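Local coordinates for F-actin-capping protein subunit alpha (Plasmodium berghei, PDB 7A0H), which probably caps the fast-growing barbed ends of actin filaments, blocking subunit exchange there without severing the filament, and forms an asymmetric homodimer, at residues A[30-35]-A[40-45]; A[51-56]-A[94-99]; A[194-199]-A[231-236]; A[207-212]-A[248-253]. One frame throughout, in Å; residues are numbered along the deposited sequence.

Contact 1 of 4, residues A[30-35]-A[40-45]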
loop_
_atom_site.group_PDB
_atom_site.type_symbol
_atom_site.label_atom_id
_atom_site.label_comp_id
_atom_site.label_asym_id
_atom_site.label_seq_id
_atom_site.Cartn_x
_atom_site.Cartn_y
_atom_site.Cartn_z
ATOM N N ASN A 30 -9.328 1.957 17.102
ATOM C CA ASN A 30 -10.712 1.793 16.679
ATOM C C ASN A 30 -11.193 0.384 16.993
ATOM O O ASN A 30 -12.379 0.171 17.257
ATOM C CB ASN A 30 -10.875 2.047 15.172
ATOM C CG ASN A 30 -10.845 3.525 14.791
ATOM O OD1 ASN A 30 -11.025 4.407 15.630
ATOM N ND2 ASN A 30 -10.634 3.795 13.504
ATOM N N LEU A 31 -10.282 -0.586 16.960
ATOM C CA LEU A 31 -10.638 -1.972 17.246
ATOM C C LEU A 31 -10.967 -2.154 18.727
ATOM O O LEU A 31 -11.870 -2.925 19.086
ATOM C CB LEU A 31 -9.488 -2.890 16.803
ATOM C CG LEU A 31 -9.290 -3.089 15.290
ATOM C CD1 LEU A 31 -8.049 -3.973 14.980
ATOM C CD2 LEU A 31 -10.540 -3.659 14.609
ATOM N N LYS A 32 -10.249 -1.442 19.600
ATOM C CA LYS A 32 -10.518 -1.502 21.034
ATOM C C LYS A 32 -11.886 -0.914 21.364
ATOM O O LYS A 32 -12.646 -1.498 22.146
ATOM C CB LYS A 32 -9.406 -0.766 21.795
ATOM C CG LYS A 32 -8.082 -1.524 21.893
ATOM C CD LYS A 32 -7.127 -0.817 22.851
ATOM C CE LYS A 32 -5.755 -1.525 22.982
ATOM N NZ LYS A 32 -4.965 -1.046 24.173
ATOM N N THR A 33 -12.214 0.254 20.810
ATOM C CA THR A 33 -13.520 0.835 21.106
ATOM C C THR A 33 -14.645 -0.146 20.773
ATOM O O THR A 33 -15.622 -0.270 21.522
ATOM C CB THR A 33 -13.727 2.148 20.339
ATOM O OG1 THR A 33 -13.887 1.893 18.939
ATOM C CG2 THR A 33 -12.557 3.105 20.533
ATOM N N ILE A 34 -14.512 -0.862 19.662
ATOM C CA ILE A 34 -15.518 -1.828 19.258
ATOM C C ILE A 34 -15.408 -3.089 20.102
ATOM O O ILE A 34 -16.398 -3.591 20.635
ATOM C CB ILE A 34 -15.369 -2.147 17.761
ATOM C CG1 ILE A 34 -15.471 -0.893 16.880
ATOM C CG2 ILE A 34 -16.411 -3.144 17.331
ATOM C CD1 ILE A 34 -16.685 -0.047 17.094
ATOM N N PHE A 35 -14.206 -3.651 20.218
ATOM C CA PHE A 35 -14.068 -4.940 20.870
ATOM C C PHE A 35 -13.325 -4.876 22.199
ATOM O O PHE A 35 -12.890 -5.922 22.679
ATOM C CB PHE A 35 -13.324 -5.920 19.962
ATOM C CG PHE A 35 -13.874 -6.026 18.574
ATOM C CD1 PHE A 35 -14.821 -6.967 18.254
ATOM C CD2 PHE A 35 -13.395 -5.200 17.569
ATOM C CE1 PHE A 35 -15.287 -7.073 16.980
ATOM C CE2 PHE A 35 -13.871 -5.308 16.298
ATOM C CZ PHE A 35 -14.818 -6.240 16.006
ATOM N N ILE A 40 -9.662 -11.415 25.613
ATOM C CA ILE A 40 -9.035 -12.356 24.696
ATOM C C ILE A 40 -8.541 -11.631 23.465
ATOM O O ILE A 40 -7.431 -11.889 22.955
ATOM C CB ILE A 40 -10.011 -13.481 24.306
ATOM C CG1 ILE A 40 -10.229 -14.400 25.497
ATOM C CG2 ILE A 40 -9.489 -14.222 23.066
ATOM C CD1 ILE A 40 -11.227 -15.503 25.271
ATOM N N ILE A 41 -9.341 -10.691 22.976
ATOM C CA ILE A 41 -8.923 -10.004 21.758
ATOM C C ILE A 41 -8.017 -8.830 22.071
ATOM O O ILE A 41 -7.313 -8.378 21.181
ATOM C CB ILE A 41 -10.138 -9.578 20.908
ATOM C CG1 ILE A 41 -10.746 -8.257 21.354
ATOM C CG2 ILE A 41 -11.156 -10.715 20.860
ATOM C CD1 ILE A 41 -10.248 -7.103 20.540
ATOM N N GLN A 42 -8.003 -8.343 23.313
ATOM C CA GLN A 42 -6.961 -7.405 23.697
ATOM C C GLN A 42 -5.620 -8.099 23.650
ATOM O O GLN A 42 -4.667 -7.555 23.121
ATOM C CB GLN A 42 -7.264 -6.834 25.072
ATOM C CG GLN A 42 -8.438 -5.876 24.958
ATOM C CD GLN A 42 -8.030 -4.431 24.987
ATOM O OE1 GLN A 42 -6.838 -4.105 25.124
ATOM N NE2 GLN A 42 -9.004 -3.541 24.795
ATOM N N ASN A 43 -5.565 -9.343 24.095
ATOM C CA ASN A 43 -4.343 -10.129 24.128
ATOM C C ASN A 43 -3.956 -10.678 22.765
ATOM O O ASN A 43 -2.759 -10.714 22.434
ATOM C CB ASN A 43 -4.517 -11.249 25.149
ATOM C CG ASN A 43 -4.549 -10.725 26.577
ATOM O OD1 ASN A 43 -3.929 -9.690 26.884
ATOM N ND2 ASN A 43 -5.312 -11.393 27.441
ATOM N N PHE A 44 -4.933 -11.115 21.978
ATOM C CA PHE A 44 -4.729 -11.448 20.582
ATOM C C PHE A 44 -4.111 -10.269 19.855
ATOM O O PHE A 44 -3.117 -10.415 19.145
ATOM C CB PHE A 44 -6.067 -11.812 19.944
ATOM C CG PHE A 44 -6.009 -12.124 18.483
ATOM C CD1 PHE A 44 -5.610 -13.367 18.036
ATOM C CD2 PHE A 44 -6.418 -11.182 17.555
ATOM C CE1 PHE A 44 -5.600 -13.654 16.690
ATOM C CE2 PHE A 44 -6.391 -11.464 16.223
ATOM C CZ PHE A 44 -5.989 -12.706 15.793
ATOM N N ILE A 45 -4.624 -9.072 20.105
ATOM C CA ILE A 45 -4.083 -7.913 19.434
ATOM C C ILE A 45 -2.668 -7.682 19.931
ATOM O O ILE A 45 -1.765 -7.396 19.140
ATOM C CB ILE A 45 -4.978 -6.694 19.655
ATOM C CG1 ILE A 45 -6.312 -6.823 18.918
ATOM C CG2 ILE A 45 -4.319 -5.405 19.114
ATOM C CD1 ILE A 45 -7.321 -5.681 19.298
#

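Contact 2 of 4, residues A[51-56]-A[94-99]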
loop_
_atom_site.group_PDB
_atom_site.type_symbol
_atom_site.label_atom_id
_atom_site.label_comp_id
_atom_site.label_asym_id
_atom_site.label_seq_id
_atom_site.Cartn_x
_atom_site.Cartn_y
_atom_site.Cartn_z
ATOM N N LYS A 51 4.631 -9.389 17.450
ATOM C CA LYS A 51 5.311 -10.062 16.359
ATOM C C LYS A 51 5.587 -9.085 15.234
ATOM O O LYS A 51 6.667 -9.092 14.630
ATOM C CB LYS A 51 4.463 -11.223 15.871
ATOM C CG LYS A 51 5.059 -11.998 14.698
ATOM C CD LYS A 51 6.267 -12.821 15.108
ATOM C CE LYS A 51 6.633 -13.870 14.051
ATOM N NZ LYS A 51 7.398 -13.272 12.922
ATOM N N TYR A 52 4.578 -8.315 14.872
ATOM C CA TYR A 52 4.784 -7.197 13.969
ATOM C C TYR A 52 5.999 -6.361 14.365
ATOM O O TYR A 52 6.844 -6.028 13.522
ATOM C CB TYR A 52 3.499 -6.365 13.984
ATOM C CG TYR A 52 3.566 -5.203 13.110
ATOM C CD1 TYR A 52 3.278 -5.318 11.771
ATOM C CD2 TYR A 52 3.982 -3.979 13.608
ATOM C CE1 TYR A 52 3.373 -4.232 10.935
ATOM C CE2 TYR A 52 4.093 -2.886 12.784
ATOM C CZ TYR A 52 3.780 -3.015 11.447
ATOM O OH TYR A 52 3.851 -1.913 10.627
ATOM N N ASN A 53 6.096 -5.987 15.646
ATOM C CA ASN A 53 7.217 -5.176 16.112
ATOM C C ASN A 53 8.526 -5.924 15.918
ATOM O O ASN A 53 9.549 -5.353 15.556
ATOM C CB ASN A 53 7.060 -4.836 17.609
ATOM C CG ASN A 53 6.171 -3.642 17.858
ATOM O OD1 ASN A 53 5.662 -3.051 16.912
ATOM N ND2 ASN A 53 5.942 -3.294 19.142
ATOM N N GLU A 54 8.515 -7.202 16.186
ATOM C CA GLU A 54 9.741 -7.953 16.039
ATOM C C GLU A 54 10.124 -8.026 14.584
ATOM O O GLU A 54 11.307 -7.848 14.248
ATOM C CB GLU A 54 9.560 -9.324 16.673
ATOM C CG GLU A 54 9.399 -9.164 18.191
ATOM C CD GLU A 54 8.968 -10.447 18.874
ATOM O OE1 GLU A 54 8.718 -11.441 18.158
ATOM O OE2 GLU A 54 8.935 -10.474 20.126
ATOM N N ASP A 55 9.129 -8.224 13.702
ATOM C CA ASP A 55 9.381 -8.313 12.277
ATOM C C ASP A 55 9.956 -7.029 11.698
ATOM O O ASP A 55 10.397 -7.021 10.546
ATOM C CB ASP A 55 8.113 -8.701 11.539
ATOM C CG ASP A 55 7.762 -10.131 11.793
ATOM O OD1 ASP A 55 8.557 -10.780 12.515
ATOM O OD2 ASP A 55 6.753 -10.621 11.272
ATOM N N ASN A 56 9.844 -5.909 12.397
ATOM C CA ASN A 56 10.233 -4.649 11.788
ATOM C C ASN A 56 11.322 -3.967 12.578
ATOM O O ASN A 56 11.566 -2.773 12.357
ATOM C CB ASN A 56 9.032 -3.731 11.634
ATOM C CG ASN A 56 8.109 -4.192 10.514
ATOM O OD1 ASN A 56 8.490 -4.127 9.324
ATOM N ND2 ASN A 56 6.934 -4.730 10.883
ATOM N N LEU A 94 1.997 -2.253 22.451
ATOM C CA LEU A 94 1.036 -1.273 21.963
ATOM C C LEU A 94 1.521 0.127 22.282
ATOM O O LEU A 94 1.441 1.037 21.448
ATOM C CB LEU A 94 -0.344 -1.512 22.570
ATOM C CG LEU A 94 -0.879 -2.940 22.488
ATOM C CD1 LEU A 94 -1.697 -3.332 23.744
ATOM C CD2 LEU A 94 -1.710 -3.053 21.208
ATOM N N LYS A 95 2.016 0.322 23.495
ATOM C CA LYS A 95 2.501 1.642 23.859
ATOM C C LYS A 95 3.895 1.929 23.295
ATOM O O LYS A 95 4.274 3.101 23.178
ATOM C CB LYS A 95 2.517 1.749 25.389
ATOM C CG LYS A 95 1.173 1.628 26.120
ATOM C CD LYS A 95 0.326 2.912 25.929
ATOM C CE LYS A 95 -0.958 2.937 26.802
ATOM N NZ LYS A 95 -2.081 3.886 26.313
ATOM N N ARG A 96 4.668 0.893 22.963
ATOM C CA ARG A 96 6.063 1.074 22.534
ATOM C C ARG A 96 6.852 1.823 23.604
ATOM O O ARG A 96 7.428 2.894 23.377
ATOM C CB ARG A 96 6.164 1.799 21.189
ATOM C CG ARG A 96 5.714 0.950 19.996
ATOM C CD ARG A 96 6.216 1.513 18.675
ATOM N NE ARG A 96 5.775 0.691 17.540
ATOM C CZ ARG A 96 5.940 1.029 16.254
ATOM N NH1 ARG A 96 6.532 2.184 15.927
ATOM N NH2 ARG A 96 5.536 0.208 15.291
ATOM N N LYS A 97 6.850 1.249 24.798
ATOM C CA LYS A 97 7.606 1.810 25.898
ATOM C C LYS A 97 8.152 0.697 26.739
ATOM O O LYS A 97 7.690 -0.445 26.670
ATOM C CB LYS A 97 6.794 2.773 26.762
ATOM C CG LYS A 97 5.588 2.144 27.483
ATOM C CD LYS A 97 5.022 3.109 28.572
ATOM C CE LYS A 97 3.765 2.587 29.262
ATOM N NZ LYS A 97 3.211 3.662 30.163
ATOM N N VAL A 98 9.191 1.040 27.494
ATOM C CA VAL A 98 9.780 0.139 28.456
ATOM C C VAL A 98 8.996 0.227 29.764
ATOM O O VAL A 98 8.896 1.312 30.360
ATOM C CB VAL A 98 11.248 0.489 28.694
ATOM C CG1 VAL A 98 11.842 -0.405 29.753
ATOM C CG2 VAL A 98 12.026 0.326 27.397
ATOM N N ILE A 99 8.603 -0.920 30.297
ATOM C CA ILE A 99 7.832 -0.947 31.541
ATOM C C ILE A 99 8.571 -1.616 32.680
ATOM O O ILE A 99 8.090 -1.582 33.807
ATOM C CB ILE A 99 6.452 -1.615 31.340
ATOM C CG1 ILE A 99 6.589 -3.063 30.820
ATOM C CG2 ILE A 99 5.698 -0.878 30.287
ATOM C CD1 ILE A 99 5.237 -3.863 30.649
#

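Contact 3 of 4, residues A[194-199]-A[231-236]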
loop_
_atom_site.group_PDB
_atom_site.type_symbol
_atom_site.label_atom_id
_atom_site.label_comp_id
_atom_site.label_asym_id
_atom_site.label_seq_id
_atom_site.Cartn_x
_atom_site.Cartn_y
_atom_site.Cartn_z
ATOM N N SER A 194 19.344 -2.426 8.461
ATOM C CA SER A 194 20.474 -3.137 7.824
ATOM C C SER A 194 20.977 -4.212 8.778
ATOM O O SER A 194 21.490 -3.905 9.876
ATOM C CB SER A 194 21.609 -2.163 7.450
ATOM O OG SER A 194 22.725 -2.877 6.903
ATOM N N SER A 195 20.821 -5.456 8.402
ATOM C CA SER A 195 21.036 -6.502 9.373
ATOM C C SER A 195 21.965 -7.569 8.843
ATOM O O SER A 195 21.882 -7.945 7.658
ATOM C CB SER A 195 19.609 -7.137 9.849
ATOM O OG SER A 195 18.936 -7.671 8.726
ATOM N N TRP A 196 22.808 -8.104 9.729
ATOM C CA TRP A 196 23.983 -8.904 9.331
ATOM C C TRP A 196 24.168 -10.015 10.342
ATOM O O TRP A 196 24.102 -9.777 11.572
ATOM C CB TRP A 196 25.244 -7.987 9.256
ATOM C CG TRP A 196 24.990 -6.950 8.216
ATOM C CD1 TRP A 196 24.401 -5.730 8.415
ATOM C CD2 TRP A 196 25.222 -7.063 6.800
ATOM N NE1 TRP A 196 24.167 -5.101 7.203
ATOM C CE2 TRP A 196 24.694 -5.884 6.208
ATOM C CE3 TRP A 196 25.852 -8.029 5.988
ATOM C CZ2 TRP A 196 24.861 -5.595 4.824
ATOM C CZ3 TRP A 196 25.932 -7.794 4.611
ATOM C CH2 TRP A 196 25.443 -6.563 4.045
ATOM N N ASN A 197 24.311 -11.222 9.818
ATOM C CA ASN A 197 24.609 -12.381 10.647
ATOM C C ASN A 197 25.889 -13.112 10.198
ATOM O O ASN A 197 26.157 -13.295 8.994
ATOM C CB ASN A 197 23.441 -13.337 10.578
ATOM C CG ASN A 197 23.430 -14.299 11.701
ATOM O OD1 ASN A 197 23.204 -13.937 12.852
ATOM N ND2 ASN A 197 23.692 -15.552 11.385
ATOM N N VAL A 198 26.667 -13.549 11.164
ATOM C CA VAL A 198 27.758 -14.469 10.865
ATOM C C VAL A 198 27.736 -15.597 11.881
ATOM O O VAL A 198 27.657 -15.359 13.097
ATOM C CB VAL A 198 29.164 -13.820 10.831
ATOM C CG1 VAL A 198 29.422 -13.099 12.057
ATOM C CG2 VAL A 198 30.221 -14.890 10.688
ATOM N N ASN A 199 27.809 -16.813 11.389
ATOM C CA ASN A 199 27.845 -17.979 12.256
ATOM C C ASN A 199 29.195 -18.660 12.003
ATOM O O ASN A 199 29.456 -19.098 10.884
ATOM C CB ASN A 199 26.645 -18.901 11.949
ATOM C CG ASN A 199 26.483 -20.002 12.978
ATOM O OD1 ASN A 199 26.295 -19.730 14.177
ATOM N ND2 ASN A 199 26.667 -21.247 12.541
ATOM N N LYS A 231 17.444 -5.509 -0.526
ATOM C CA LYS A 231 18.565 -6.221 -1.109
ATOM C C LYS A 231 19.172 -7.138 -0.045
ATOM O O LYS A 231 19.311 -6.751 1.116
ATOM C CB LYS A 231 19.582 -5.258 -1.718
ATOM C CG LYS A 231 20.340 -5.968 -2.773
ATOM C CD LYS A 231 21.144 -4.984 -3.566
ATOM C CE LYS A 231 21.809 -5.638 -4.721
ATOM N NZ LYS A 231 22.804 -4.657 -5.258
ATOM N N VAL A 232 19.400 -8.370 -0.446
ATOM C CA VAL A 232 19.993 -9.437 0.325
ATOM C C VAL A 232 21.425 -9.683 -0.196
ATOM O O VAL A 232 21.643 -9.716 -1.407
ATOM C CB VAL A 232 19.130 -10.702 0.149
ATOM C CG1 VAL A 232 19.854 -11.830 0.834
ATOM C CG2 VAL A 232 17.797 -10.543 0.788
ATOM N N PHE A 233 22.357 -9.956 0.709
ATOM C CA PHE A 233 23.785 -10.154 0.440
ATOM C C PHE A 233 24.314 -11.405 1.146
ATOM O O PHE A 233 23.937 -11.658 2.315
ATOM C CB PHE A 233 24.622 -8.957 0.961
ATOM C CG PHE A 233 24.210 -7.632 0.411
ATOM C CD1 PHE A 233 24.670 -7.199 -0.821
ATOM C CD2 PHE A 233 23.331 -6.816 1.106
ATOM C CE1 PHE A 233 24.272 -6.005 -1.327
ATOM C CE2 PHE A 233 22.961 -5.569 0.558
ATOM C CZ PHE A 233 23.417 -5.188 -0.607
ATOM N N GLU A 234 25.258 -12.117 0.484
ATOM C CA GLU A 234 25.943 -13.290 1.044
ATOM C C GLU A 234 27.419 -13.305 0.605
ATOM O O GLU A 234 27.732 -13.639 -0.538
ATOM C CB GLU A 234 25.241 -14.584 0.632
ATOM C CG GLU A 234 25.970 -15.864 1.160
ATOM C CD GLU A 234 25.146 -17.140 0.989
ATOM O OE1 GLU A 234 23.907 -17.066 0.921
ATOM O OE2 GLU A 234 25.736 -18.227 0.918
ATOM N N LYS A 235 28.324 -12.937 1.524
ATOM C CA LYS A 235 29.729 -12.715 1.190
ATOM C C LYS A 235 30.661 -13.645 1.968
ATOM O O LYS A 235 30.520 -13.824 3.189
ATOM C CB LYS A 235 30.122 -11.232 1.506
ATOM C CG LYS A 235 29.226 -10.150 0.823
ATOM C CD LYS A 235 29.370 -10.195 -0.689
ATOM C CE LYS A 235 28.886 -8.925 -1.309
ATOM N NZ LYS A 235 28.942 -8.983 -2.803
ATOM N N ARG A 236 31.654 -14.180 1.275
ATOM C CA ARG A 236 32.785 -14.891 1.898
ATOM C C ARG A 236 33.873 -13.882 2.249
ATOM O O ARG A 236 34.262 -13.060 1.420
ATOM C CB ARG A 236 33.385 -15.951 0.968
ATOM C CG ARG A 236 32.548 -17.237 0.837
ATOM C CD ARG A 236 33.029 -18.267 -0.236
ATOM N NE ARG A 236 32.327 -19.563 -0.085
ATOM C CZ ARG A 236 31.388 -20.089 -0.901
ATOM N NH1 ARG A 236 30.956 -19.495 -2.015
ATOM N NH2 ARG A 236 30.873 -21.269 -0.586
#

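Contact 4 of 4, residues A[207-212]-A[248-253]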
loop_
_atom_site.group_PDB
_atom_site.type_symbol
_atom_site.label_atom_id
_atom_site.label_comp_id
_atom_site.label_asym_id
_atom_site.label_seq_id
_atom_site.Cartn_x
_atom_site.Cartn_y
_atom_site.Cartn_z
ATOM N N ILE A 207 34.670 -16.855 6.809
ATOM C CA ILE A 207 33.316 -16.817 7.330
ATOM C C ILE A 207 32.416 -16.386 6.210
ATOM O O ILE A 207 32.861 -15.847 5.198
ATOM C CB ILE A 207 33.150 -15.881 8.511
ATOM C CG1 ILE A 207 33.349 -14.488 7.981
ATOM C CG2 ILE A 207 34.035 -16.411 9.655
ATOM C CD1 ILE A 207 33.473 -13.491 9.117
ATOM N N ILE A 208 31.137 -16.692 6.403
ATOM C CA ILE A 208 30.048 -16.282 5.540
ATOM C C ILE A 208 29.308 -15.193 6.290
ATOM O O ILE A 208 28.938 -15.379 7.444
ATOM C CB ILE A 208 29.100 -17.436 5.229
ATOM C CG1 ILE A 208 29.852 -18.544 4.496
ATOM C CG2 ILE A 208 27.967 -16.987 4.337
ATOM C CD1 ILE A 208 30.726 -18.013 3.360
ATOM N N LEU A 209 29.208 -14.056 5.693
ATOM C CA LEU A 209 28.465 -12.928 6.211
ATOM C C LEU A 209 27.241 -12.778 5.285
ATOM O O LEU A 209 27.385 -12.697 4.072
ATOM C CB LEU A 209 29.354 -11.696 6.226
ATOM C CG LEU A 209 28.667 -10.472 6.799
ATOM C CD1 LEU A 209 28.438 -10.563 8.371
ATOM C CD2 LEU A 209 29.467 -9.257 6.459
ATOM N N THR A 210 26.043 -12.976 5.842
ATOM C CA THR A 210 24.745 -12.790 5.165
ATOM C C THR A 210 24.124 -11.515 5.690
ATOM O O THR A 210 24.263 -11.206 6.880
ATOM C CB THR A 210 23.753 -13.891 5.487
ATOM O OG1 THR A 210 23.637 -13.928 6.922
ATOM C CG2 THR A 210 24.225 -15.210 4.931
ATOM N N GLY A 211 23.498 -10.756 4.811
ATOM C CA GLY A 211 22.906 -9.503 5.213
ATOM C C GLY A 211 21.638 -9.225 4.444
ATOM O O GLY A 211 21.364 -9.799 3.375
ATOM N N THR A 212 20.839 -8.321 5.034
ATOM C CA THR A 212 19.609 -7.833 4.409
ATOM C C THR A 212 19.495 -6.345 4.664
ATOM O O THR A 212 19.709 -5.886 5.792
ATOM C CB THR A 212 18.393 -8.576 4.964
ATOM O OG1 THR A 212 18.566 -9.996 4.795
ATOM C CG2 THR A 212 17.035 -8.111 4.292
ATOM N N SER A 248 36.685 -5.398 11.818
ATOM C CA SER A 248 36.961 -4.481 10.700
ATOM C C SER A 248 36.613 -5.125 9.372
ATOM O O SER A 248 36.001 -4.474 8.529
ATOM C CB SER A 248 38.429 -4.044 10.749
ATOM O OG SER A 248 38.598 -2.941 11.668
ATOM N N SER A 249 36.907 -6.428 9.185
ATOM C CA SER A 249 36.606 -7.073 7.911
ATOM C C SER A 249 35.103 -7.165 7.668
ATOM O O SER A 249 34.618 -6.846 6.583
ATOM C CB SER A 249 37.185 -8.505 7.827
ATOM O OG SER A 249 38.551 -8.573 8.161
ATOM N N ILE A 250 34.352 -7.608 8.680
ATOM C CA ILE A 250 32.889 -7.609 8.583
ATOM C C ILE A 250 32.377 -6.209 8.292
ATOM O O ILE A 250 31.609 -5.986 7.352
ATOM C CB ILE A 250 32.269 -8.144 9.884
ATOM C CG1 ILE A 250 32.543 -9.608 10.011
ATOM C CG2 ILE A 250 30.705 -7.947 9.835
ATOM C CD1 ILE A 250 32.227 -10.075 11.356
ATOM N N LEU A 251 32.857 -5.232 9.068
ATOM C CA LEU A 251 32.404 -3.882 8.815
ATOM C C LEU A 251 32.791 -3.386 7.422
ATOM O O LEU A 251 32.018 -2.621 6.842
ATOM C CB LEU A 251 32.915 -2.888 9.879
ATOM C CG LEU A 251 31.694 -2.675 10.911
ATOM C CD1 LEU A 251 30.397 -2.138 10.234
ATOM C CD2 LEU A 251 31.434 -4.000 11.633
ATOM N N SER A 252 33.891 -3.892 6.797
ATOM C CA SER A 252 34.217 -3.373 5.442
ATOM C C SER A 252 33.210 -3.862 4.409
ATOM O O SER A 252 32.829 -3.122 3.498
ATOM C CB SER A 252 35.664 -3.735 4.998
ATOM O OG SER A 252 35.825 -3.480 3.593
ATOM N N VAL A 253 32.746 -5.095 4.547
ATOM C CA VAL A 253 31.709 -5.652 3.669
ATOM C C VAL A 253 30.357 -4.941 3.839
ATOM O O VAL A 253 29.610 -4.733 2.876
ATOM C CB VAL A 253 31.534 -7.136 4.003
ATOM C CG1 VAL A 253 30.372 -7.674 3.184
ATOM C CG2 VAL A 253 32.780 -7.942 3.716
#

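Contact 1 of 4, residues A[30-35]-A[40-45]
Phe35 and Ile41 meet at the closed end of two neighbouring helices, methyl against methylene: Ile41 CD1 lies 3.3 Å from Phe35 CB, a short approach that may owe something to the modelled Ile41 conformation. Ile41 CG1 also comes within 3.4 Å of Phe35 O. With chi1 at 84°, Ile41 CG1 is flanked by both main-chain neighbours of CA, N and C, and in this way the ethyl arm is turned onto Phe35. The phenyl ring itself leads off from the segment 40-45 to touch Lys8 of helix 3-18, while Ile34 CG2 sits over one of its faces near the rim. One turn back along helix 21-35 the fit is looser, Leu31 CB standing 4.3 Å from Ile45 CD1.

At the partly exposed side, the extended Lys32 chain crosses the Gln42 side chain at about a right angle. Its CG passes 3.7 Å from Gln42 NE2 and its CE 3.5 Å from Gln42 OE1. A bend at chi2 (-103°) brings the glutamine amide against the lysine methylenes, and NE2 is hydrogen-bonded to Gly36 O in the connecting turn, which fixes the amide. Ile34 packs on Lys8 of the second subunit. With segment axes antiparallel, 10.6 Å apart at 163°, and a short turn between helices 21-35 and 39-55, this is a helical hairpin of the N-terminal stalk characteristic of capping proteins.

Contact 2 of 4, residues A[51-56]-A[94-99]
Arg96, at the G1 beta bulge that ends the hairpin turn between strands 87-92 and 97-103, stretches back to Asn53 and Tyr52 in the last turn of helix 39-55. Arg96 and Lys97 both face Asn92, as the bulge requires, and Arg96 takes positive backbone angles. The contact joins the stalk helix to the turn of the small antiparallel sheet that follows it in the chain.

The arginine does the reaching. Its chain runs extended from CG to NE (chi2 -162°), carrying the guanidinium group to the helix although its backbone stays well apart. Arg96 NH2 comes to 3.6 Å from Asn53 OD1, with Arg96 NE a little farther from the same oxygen at 3.8 Å. Amide and guanidinium planes are turned 64° against each other, and neither approach amounts to a hydrogen bond; OD1 is buried here without a partner in the model. The attraction is therefore probably a loose electrostatic one. The other end of the amide is tied, though weakly, by Asn53 ND2 to His93 ND1. Ile58 of the next strand touches both Asn53 and Arg96.

Arg96 NH2 also reaches the Tyr52 ring, arriving at its edge, near the ring plane, 4.2 Å from CE2. One face of that ring carries the amide of Asn56: ND2 stands 3.5 Å above the plane, over the ring centre, and is held there by its bond to Tyr52 O, 2.9 Å long.

Contact 3 of 4, residues A[194-199]-A[231-236]
In both Trp196 and Phe233 the first torsion (chi1 -61° in Trp196) turns the ring away from the carbonyl carbon, and these torsions bring the two rings together although their strands are not neighbours. The closest atoms are Trp196 CH2 and Phe233 CD2, 3.6 Å apart. The Phe233 methylene joins in, CB lying 4.0 Å from Trp196 CZ3. Ring planes are nearly parallel, 18° apart, but slid so far that they barely overlap, with 5.8 Å between the centroids of the indole six-membered ring and the phenyl: a hydrophobic side-by-side meeting more than a stack.

The indole is pinned at its far end. Trp196 NE1 gives a nearly straight hydrogen bond, 173° at the hydrogen and close to the ring plane, to Ser194 OG 2.7 Å away; Ser194 OG is in turn bonded to Glu258 OE2 of helix 243-266. Strand 206-220 runs between the two segments, and its Gly211 has no side chain to stand between them, consistent with the rings meeting across that strand. Cys257 of the helix touches both. The pair thus belongs to the interface of the five-stranded antiparallel sheet with the long helix laid on it, the central fold of capping protein subunits.

Contact 4 of 4, residues A[207-212]-A[248-253]
Leu209 is the bump of the strand side: its forked end enters the hollow formed by Ile250 and Val253, residues one helical turn apart. Both leucine methyls bear on Ile250 CG2, CD1 and CD2 each standing 3.8 Å from it. Leu209 CD2 goes on to Val253, meeting CG1 at 3.7 Å and CB at 3.8 Å, so that this one methyl is wedged between the two helix residues. The Leu209 and Val253 side chains point in opposing senses and lie alongside one another. The leucine owes its reach to CG standing anti to the backbone N (chi1 -178°), while its CA remains 7.3 Å from that of Ile250.

Two residues earlier on the same side of the strand, Ile207 adds a smaller bump. Its CD1 approaches Ile250 CG1 at 4.1 Å, the two side chains crossing at about a right angle. Ile250 is thereby gripped through different branches, CG2 by Leu209 and CG1 by Ile207, and its other surroundings include Leu175 of strand 170-183. On the strand side, Trp196 lies against Leu209, and Val198 and Phe200 against Ile207, so the apolar packing continues onto the neighbouring strand. Val253 also touches Lys235 on the opposite neighbour.

No hydrogen bond crosses the contact; its fit is that of apolar shapes. The segment axes are 10.1 Å apart and inclined by 39°, a long helix laid slantwise on an antiparallel meander sheet, the core of capping protein subunits.

How the contacts relate
The four contacts form two groups on opposite sides of the chain's centre. Contacts 1 and 2 share helix 39-55, and Leu94 links them: its CD1 packs 4.0 Å from Lys32 NZ and its CD2 4.1 Å from Ile45 CG2. Contacts 3 and 4, with centres about 6 Å apart, interlock in the large sheet, where Gly211 N lies 2.7 Å from Phe233 O, a probable hydrogen bond, and Gly211 CA 3.4 Å from Trp196 CE3. Contact 2 comes within about 9 Å, nearest atoms, of both; the nearest atoms of contacts 1 and 3 are about 23 Å apart. Of the four, contact 1 is the one that the second subunit touches.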